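Local coordinates for uncharacterized protein MJ1062 (Methanocaldococcus jannaschii, PDB 3EO4) that is of unknown function, although the domain in this chain belongs to the GNAT acetyltransferase family and may transfer acyl groups, at residues 93-98 / 139-144; 110-115 / 143-148. All coordinates share one frame; numbering follows the deposited sequence.

Contact 1 (93-98 / 139-144)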
ATOM      1  N   ILE A  93     -17.359  13.735   2.085  1.00 17.96           N
ATOM      2  CA  ILE A  93     -16.581  12.764   2.883  1.00 18.55           C
ATOM      3  C   ILE A  93     -16.096  11.645   1.975  1.00 18.49           C
ATOM      4  O   ILE A  93     -16.890  11.067   1.227  1.00 17.44           O
ATOM      5  CB  ILE A  93     -17.445  12.084   4.000  1.00 18.80           C
ATOM      6  CG1 ILE A  93     -18.296  13.090   4.765  1.00 18.07           C
ATOM      7  CG2 ILE A  93     -16.595  11.165   4.931  1.00 19.46           C
ATOM      8  CD1 ILE A  93     -17.516  14.043   5.492  1.00 16.53           C
ATOM      9  N   GLY A  94     -14.807  11.319   2.082  1.00 18.64           N
ATOM     10  CA  GLY A  94     -14.220  10.161   1.397  1.00 18.47           C
ATOM     11  C   GLY A  94     -13.640   9.162   2.394  1.00 18.70           C
ATOM     12  O   GLY A  94     -13.150   9.550   3.472  1.00 17.19           O
ATOM     13  N   ILE A  95     -13.702   7.876   2.058  1.00 18.53           N
ATOM     14  CA  ILE A  95     -13.189   6.849   2.968  1.00 19.41           C
ATOM     15  C   ILE A  95     -12.577   5.713   2.148  1.00 20.02           C
ATOM     16  O   ILE A  95     -13.077   5.377   1.076  1.00 20.07           O
ATOM     17  CB  ILE A  95     -14.323   6.316   3.956  1.00 19.93           C
ATOM     18  CG1 ILE A  95     -13.867   5.136   4.821  1.00 20.50           C
ATOM     19  CG2 ILE A  95     -15.574   5.852   3.180  1.00 19.59           C
ATOM     20  CD1 ILE A  95     -13.443   5.541   6.221  1.00 26.11           C
ATOM     21  N   LEU A  96     -11.526   5.100   2.681  1.00 20.45           N
ATOM     22  CA  LEU A  96     -10.851   3.997   2.035  1.00 21.39           C
ATOM     23  C   LEU A  96     -10.252   3.157   3.152  1.00 21.10           C
ATOM     24  O   LEU A  96      -9.549   3.693   3.982  1.00 22.02           O
ATOM     25  CB  LEU A  96      -9.746   4.585   1.169  1.00 21.79           C
ATOM     26  CG  LEU A  96      -8.641   3.832   0.450  1.00 24.00           C
ATOM     27  CD1 LEU A  96      -7.811   4.901  -0.301  1.00 23.74           C
ATOM     28  CD2 LEU A  96      -7.720   3.066   1.365  1.00 26.69           C
ATOM     29  N   ILE A  97     -10.593   1.874   3.215  1.00 20.52           N
ATOM     30  CA  ILE A  97      -9.918   0.942   4.099  1.00 20.36           C
ATOM     31  C   ILE A  97      -8.960   0.154   3.200  1.00 21.00           C
ATOM     32  O   ILE A  97      -9.400  -0.535   2.276  1.00 19.72           O
ATOM     33  CB  ILE A  97     -10.921   0.006   4.863  1.00 20.65           C
ATOM     34  CG1 ILE A  97     -11.916   0.831   5.705  1.00 19.13           C
ATOM     35  CG2 ILE A  97     -10.184  -1.083   5.694  1.00 19.63           C
ATOM     36  CD1 ILE A  97     -11.257   1.595   6.889  1.00 20.14           C
ATOM     37  N   GLY A  98      -7.652   0.296   3.477  1.00 20.92           N
ATOM     38  CA  GLY A  98      -6.602  -0.372   2.729  1.00 20.64           C
ATOM     39  C   GLY A  98      -6.428  -1.874   2.945  1.00 20.52           C
ATOM     40  O   GLY A  98      -6.120  -2.570   1.994  1.00 20.64           O
ATOM     41  N   ILE A 139     -21.936   2.099  -0.168  1.00 17.90           N
ATOM     42  CA  ILE A 139     -23.356   2.421  -0.053  1.00 17.12           C
ATOM     43  C   ILE A 139     -23.929   1.950   1.299  1.00 16.90           C
ATOM     44  O   ILE A 139     -24.616   2.707   1.971  1.00 16.24           O
ATOM     45  CB  ILE A 139     -24.160   1.862  -1.265  1.00 17.31           C
ATOM     46  CG1 ILE A 139     -23.727   2.611  -2.548  1.00 17.66           C
ATOM     47  CG2 ILE A 139     -25.701   1.913  -1.004  1.00 15.07           C
ATOM     48  CD1 ILE A 139     -24.229   2.002  -3.864  1.00 15.71           C
ATOM     49  N   LYS A 140     -23.631   0.713   1.699  1.00 16.92           N
ATOM     50  CA  LYS A 140     -24.099   0.189   2.989  1.00 17.22           C
ATOM     51  C   LYS A 140     -23.537   0.948   4.174  1.00 16.44           C
ATOM     52  O   LYS A 140     -24.244   1.202   5.144  1.00 16.96           O
ATOM     53  CB  LYS A 140     -23.713  -1.271   3.131  1.00 17.34           C
ATOM     54  CG  LYS A 140     -24.553  -2.128   2.260  1.00 21.38           C
ATOM     55  CD  LYS A 140     -24.132  -3.561   2.352  1.00 26.62           C
ATOM     56  CE  LYS A 140     -25.178  -4.449   1.689  1.00 27.96           C
ATOM     57  NZ  LYS A 140     -25.070  -5.797   2.286  1.00 31.63           N
ATOM     58  N   LEU A 141     -22.262   1.293   4.088  1.00 16.18           N
ATOM     59  CA  LEU A 141     -21.598   2.108   5.103  1.00 16.34           C
ATOM     60  C   LEU A 141     -22.360   3.417   5.368  1.00 16.46           C
ATOM     61  O   LEU A 141     -22.745   3.696   6.505  1.00 16.84           O
ATOM     62  CB  LEU A 141     -20.127   2.390   4.695  1.00 16.15           C
ATOM     63  CG  LEU A 141     -19.079   3.045   5.624  1.00 15.45           C
ATOM     64  CD1 LEU A 141     -17.751   3.053   4.924  1.00 16.81           C
ATOM     65  CD2 LEU A 141     -19.426   4.469   6.067  1.00 15.49           C
ATOM     66  N   PHE A 142     -22.575   4.211   4.325  1.00 16.71           N
ATOM     67  CA  PHE A 142     -23.154   5.549   4.499  1.00 16.93           C
ATOM     68  C   PHE A 142     -24.641   5.521   4.833  1.00 16.45           C
ATOM     69  O   PHE A 142     -25.105   6.305   5.680  1.00 15.36           O
ATOM     70  CB  PHE A 142     -22.885   6.431   3.276  1.00 17.05           C
ATOM     71  CG  PHE A 142     -21.462   6.922   3.193  1.00 19.20           C
ATOM     72  CD1 PHE A 142     -21.041   8.006   3.960  1.00 19.63           C
ATOM     73  CD2 PHE A 142     -20.534   6.285   2.356  1.00 20.69           C
ATOM     74  CE1 PHE A 142     -19.721   8.469   3.877  1.00 20.33           C
ATOM     75  CE2 PHE A 142     -19.223   6.719   2.276  1.00 20.15           C
ATOM     76  CZ  PHE A 142     -18.808   7.799   3.030  1.00 21.15           C
ATOM     77  N   GLU A 143     -25.373   4.597   4.210  1.00 15.37           N
ATOM     78  CA  GLU A 143     -26.765   4.378   4.602  1.00 15.61           C
ATOM     79  C   GLU A 143     -26.886   3.876   6.059  1.00 15.31           C
ATOM     80  O   GLU A 143     -27.856   4.183   6.740  1.00 16.12           O
ATOM     81  CB  GLU A 143     -27.500   3.453   3.620  1.00 15.41           C
ATOM     82  CG  GLU A 143     -27.564   4.012   2.162  1.00 18.85           C
ATOM     83  CD  GLU A 143     -28.530   3.258   1.265  1.00 22.52           C
ATOM     84  OE1 GLU A 143     -28.752   2.052   1.500  1.00 22.08           O
ATOM     85  OE2 GLU A 143     -29.070   3.872   0.314  1.00 26.72           O
ATOM     86  N   SER A 144     -25.913   3.132   6.564  1.00 14.94           N
ATOM     87  CA  SER A 144     -26.002   2.736   7.983  1.00 14.69           C
ATOM     88  C   SER A 144     -25.877   3.970   8.903  1.00 14.34           C
ATOM     89  O   SER A 144     -26.276   3.947  10.055  1.00 15.05           O
ATOM     90  CB  SER A 144     -24.969   1.669   8.339  1.00 14.16           C
ATOM     91  OG  SER A 144     -23.716   2.272   8.619  1.00 14.23           O
TER
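Ile-95 meets the ring of Phe-142 through one methyl group. CG2 lies 3.8 Å from CZ of Phe-142 and almost as near to CE2 of the same ring, in an oblique approach to its far end. The isoleucine and the phenylalanine point in opposite senses and lie alongside one another where they meet. In Ile-95, CG1 stands anti to the backbone N (chi1 174°), which leaves the CG2 branch pointing at the helix; a beta-branched residue suits a strand and can spend one branch on this neighbour. That same CG2 also touches CD1 of Leu-141 at 4.0 Å and is thus shared between two successive helix residues. Leu-141 uses its other methyl differently: CD2 stands 4.2 Å above the plane of the Phe-142 ring, over its centre, and covers one face. At the other end of the contact the ring comes near Ile-93, with CE1 of Phe-142 4.3 Å from CG2 of Ile-93. The axes of strand 93-97 and helix 139-144 approach to 11.2 Å, a spacing the long phenylalanine side chain spans with its ring.

The carbonyl O of Leu-141 accepts a 2.7 Å hydrogen bond from Ser-144 OG, which lies 24° out of the carbonyl plane. OG is also hydrogen-bonded to NE of Arg-109 on helix 107-121.

Strand 93-97 and helix 139-144 run at 128° between their N-to-C directions. Ile-93 shares a backbone hydrogen bond with His-128 of strand 126-132, whereas Gly-94 and Leu-96 pair with strand 74-84, consistent with the GNAT fold, where two neighbouring central strands part after a short pairing. Phe-142 is bordered by Val-112 of helix 107-121, by Ala-129 and Ile-131 of strand 126-132, and edge-to-face by the ring of Phe-147.

Contact 2 (110-115 / 143-148); sequences HSVSLV and ESLGFK
Leu-145 packs on Val-112 and Ser-113 just where helix 136-144 ends in a Schellman motif, so a helix terminus is set against the flank of helix 107-121 in the GNAT fold. The turn is made by Gly-146, whose positive phi is readily adopted by a residue with no CB to press on the carbonyl O of Leu-145. Gly-146 N returns to Glu-143 O at 3.0 Å, and Phe-147 N to Phe-142 O, the two backbone bonds that define the motif.

Leu-145, the residue just before the glycine, points toward helix 107-121. Its CG lies anti to the carbonyl carbon (chi1 -63°), and the forked end that follows puts the two methyls on different partners. CD1 goes to Val-112, 3.6 Å from CG1 and 3.9 Å from CB; CD2 goes to Ser-113, 4.1 Å from CB. A leucine suits the place because a single branched tip can straddle two consecutive residues of one helix. Val-112 answers with its CG1 methyl, and the two side chains meet at a slant. Being short and wholly apolar, valine fills a buried position that also faces Ile-93 and Ile-95 of strand 92-97. Phe-147, the next residue after the glycine, turns inward and meets strand 157-163 at Tyr-160 and Val-162.

Ser-113 presents only its CB to the leucine, which lets a small polar residue sit at the margin of an apolar patch. Its hydroxyl is used within its own helix instead: OG sits between the backbone N and the carbonyl carbon (chi1 78°), which brings it back over His-110 O. OG donates to His-110 O at 3.0 Å from 36° above the carbonyl plane, on the same face from which Leu-114 N reaches that oxygen at 3.1 Å.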
ATOM      1  N   HIS A 110     -17.332   3.551  11.621  1.00 21.12           N
ATOM      2  CA  HIS A 110     -16.867   4.272  12.811  1.00 21.31           C
ATOM      3  C   HIS A 110     -15.959   5.448  12.466  1.00 19.80           C
ATOM      4  O   HIS A 110     -15.997   6.464  13.122  1.00 19.47           O
ATOM      5  CB  HIS A 110     -16.124   3.329  13.743  1.00 21.57           C
ATOM      6  CG  HIS A 110     -17.021   2.366  14.452  1.00 27.61           C
ATOM      7  ND1 HIS A 110     -17.896   1.529  13.787  1.00 30.93           N
ATOM      8  CD2 HIS A 110     -17.178   2.096  15.771  1.00 29.73           C
ATOM      9  CE1 HIS A 110     -18.559   0.795  14.662  1.00 31.19           C
ATOM     10  NE2 HIS A 110     -18.140   1.117  15.874  1.00 32.51           N
ATOM     11  N   SER A 111     -15.132   5.291  11.448  1.00 19.44           N
ATOM     12  CA  SER A 111     -14.235   6.377  11.024  1.00 19.89           C
ATOM     13  C   SER A 111     -15.035   7.547  10.478  1.00 19.68           C
ATOM     14  O   SER A 111     -14.793   8.708  10.849  1.00 20.41           O
ATOM     15  CB  SER A 111     -13.255   5.914   9.940  1.00 19.71           C
ATOM     16  OG  SER A 111     -12.399   4.911  10.414  1.00 20.78           O
ATOM     17  N   VAL A 112     -15.990   7.249   9.600  1.00 18.78           N
ATOM     18  CA  VAL A 112     -16.838   8.300   9.060  1.00 18.50           C
ATOM     19  C   VAL A 112     -17.609   9.000  10.195  1.00 18.35           C
ATOM     20  O   VAL A 112     -17.658  10.224  10.244  1.00 17.99           O
ATOM     21  CB  VAL A 112     -17.753   7.790   7.932  1.00 17.89           C
ATOM     22  CG1 VAL A 112     -18.793   8.841   7.574  1.00 17.18           C
ATOM     23  CG2 VAL A 112     -16.906   7.392   6.700  1.00 17.79           C
ATOM     24  N   SER A 113     -18.161   8.237  11.133  1.00 17.98           N
ATOM     25  CA  SER A 113     -18.902   8.887  12.211  1.00 18.51           C
ATOM     26  C   SER A 113     -18.027   9.801  13.076  1.00 18.20           C
ATOM     27  O   SER A 113     -18.497  10.861  13.524  1.00 19.00           O
ATOM     28  CB  SER A 113     -19.674   7.889  13.054  1.00 17.39           C
ATOM     29  OG  SER A 113     -18.770   7.276  13.917  1.00 22.23           O
ATOM     30  N   LEU A 114     -16.763   9.420  13.288  1.00 16.95           N
ATOM     31  CA  LEU A 114     -15.784  10.328  13.914  1.00 16.58           C
ATOM     32  C   LEU A 114     -15.658  11.677  13.145  1.00 15.57           C
ATOM     33  O   LEU A 114     -15.653  12.740  13.735  1.00 15.40           O
ATOM     34  CB  LEU A 114     -14.412   9.647  14.083  1.00 15.89           C
ATOM     35  CG  LEU A 114     -14.219   8.588  15.193  1.00 16.17           C
ATOM     36  CD1 LEU A 114     -12.852   7.916  15.094  1.00 12.72           C
ATOM     37  CD2 LEU A 114     -14.398   9.193  16.602  1.00 17.25           C
ATOM     38  N   VAL A 115     -15.562  11.614  11.833  1.00 15.37           N
ATOM     39  CA  VAL A 115     -15.505  12.825  11.000  1.00 15.32           C
ATOM     40  C   VAL A 115     -16.804  13.655  11.097  1.00 15.49           C
ATOM     41  O   VAL A 115     -16.730  14.859  11.273  1.00 15.67           O
ATOM     42  CB  VAL A 115     -15.157  12.480   9.522  1.00 15.01           C
ATOM     43  CG1 VAL A 115     -15.283  13.702   8.631  1.00 13.92           C
ATOM     44  CG2 VAL A 115     -13.738  11.927   9.434  1.00 14.59           C
ATOM     45  N   GLU A 143     -25.373   4.597   4.210  1.00 15.37           N
ATOM     46  CA  GLU A 143     -26.765   4.378   4.602  1.00 15.61           C
ATOM     47  C   GLU A 143     -26.886   3.876   6.059  1.00 15.31           C
ATOM     48  O   GLU A 143     -27.856   4.183   6.740  1.00 16.12           O
ATOM     49  CB  GLU A 143     -27.500   3.453   3.620  1.00 15.41           C
ATOM     50  CG  GLU A 143     -27.564   4.012   2.162  1.00 18.85           C
ATOM     51  CD  GLU A 143     -28.530   3.258   1.265  1.00 22.52           C
ATOM     52  OE1 GLU A 143     -28.752   2.052   1.500  1.00 22.08           O
ATOM     53  OE2 GLU A 143     -29.070   3.872   0.314  1.00 26.72           O
ATOM     54  N   SER A 144     -25.913   3.132   6.564  1.00 14.94           N
ATOM     55  CA  SER A 144     -26.002   2.736   7.983  1.00 14.69           C
ATOM     56  C   SER A 144     -25.877   3.970   8.903  1.00 14.34           C
ATOM     57  O   SER A 144     -26.276   3.947  10.055  1.00 15.05           O
ATOM     58  CB  SER A 144     -24.969   1.669   8.339  1.00 14.16           C
ATOM     59  OG  SER A 144     -23.716   2.272   8.619  1.00 14.23           O
ATOM     60  N   LEU A 145     -25.350   5.056   8.369  1.00 13.51           N
ATOM     61  CA  LEU A 145     -25.225   6.306   9.122  1.00 13.70           C
ATOM     62  C   LEU A 145     -26.306   7.315   8.761  1.00 13.64           C
ATOM     63  O   LEU A 145     -26.220   8.492   9.132  1.00 14.39           O
ATOM     64  CB  LEU A 145     -23.841   6.934   8.929  1.00 12.70           C
ATOM     65  CG  LEU A 145     -22.649   6.129   9.437  1.00 14.69           C
ATOM     66  CD1 LEU A 145     -21.339   6.728   8.913  1.00 16.53           C
ATOM     67  CD2 LEU A 145     -22.645   5.988  10.969  1.00 11.96           C
ATOM     68  N   GLY A 146     -27.329   6.859   8.052  1.00 12.84           N
ATOM     69  CA  GLY A 146     -28.443   7.720   7.770  1.00 13.00           C
ATOM     70  C   GLY A 146     -28.344   8.572   6.509  1.00 12.69           C
ATOM     71  O   GLY A 146     -29.216   9.383   6.283  1.00 12.21           O
ATOM     72  N   PHE A 147     -27.288   8.401   5.715  1.00 13.26           N
ATOM     73  CA  PHE A 147     -27.179   9.054   4.390  1.00 14.96           C
ATOM     74  C   PHE A 147     -28.250   8.519   3.448  1.00 15.61           C
ATOM     75  O   PHE A 147     -28.616   7.335   3.504  1.00 16.36           O
ATOM     76  CB  PHE A 147     -25.824   8.825   3.726  1.00 13.64           C
ATOM     77  CG  PHE A 147     -24.688   9.619   4.332  1.00 14.70           C
ATOM     78  CD1 PHE A 147     -24.069  10.642   3.599  1.00 10.17           C
ATOM     79  CD2 PHE A 147     -24.200   9.313   5.622  1.00 11.79           C
ATOM     80  CE1 PHE A 147     -22.978  11.356   4.145  1.00 12.74           C
ATOM     81  CE2 PHE A 147     -23.106  10.044   6.191  1.00 13.35           C
ATOM     82  CZ  PHE A 147     -22.500  11.057   5.453  1.00 10.39           C
ATOM     83  N   LYS A 148     -28.702   9.396   2.561  1.00 16.86           N
ATOM     84  CA  LYS A 148     -29.834   9.142   1.657  1.00 17.96           C
ATOM     85  C   LYS A 148     -29.413   9.486   0.253  1.00 18.31           C
ATOM     86  O   LYS A 148     -28.897  10.575   0.027  1.00 18.22           O
ATOM     87  CB  LYS A 148     -30.971  10.067   2.059  1.00 17.43           C
ATOM     88  CG  LYS A 148     -32.225   9.959   1.258  1.00 21.93           C
ATOM     89  CD  LYS A 148     -33.315  10.752   1.948  1.00 25.05           C
ATOM     90  CE  LYS A 148     -33.614  12.014   1.198  1.00 27.27           C
ATOM     91  NZ  LYS A 148     -34.572  11.644   0.117  1.00 29.51           N
TER

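From the N terminus the chain reaches strand 92-97 first, then helix 107-121, strand 126-132 and helix 136-144. Contact 1 closes the longer loop, from the strand to the last of these helices, with 40 residues between its segments. Contact 2 starts inside that loop, on helix 107-121, and finishes a little beyond it, so the two loops cross rather than nest; their second segments share Glu-143 and Ser-144. Side chains also join them: Phe-142 CE1 lies 3.8 Å from Val-112 CG1, and Ile-95 CD1 lies 3.7 Å from Ser-111 CB. Strand 92-97, helix 107-121 and helix 136-144 are thereby packed against one another within the GNAT domain.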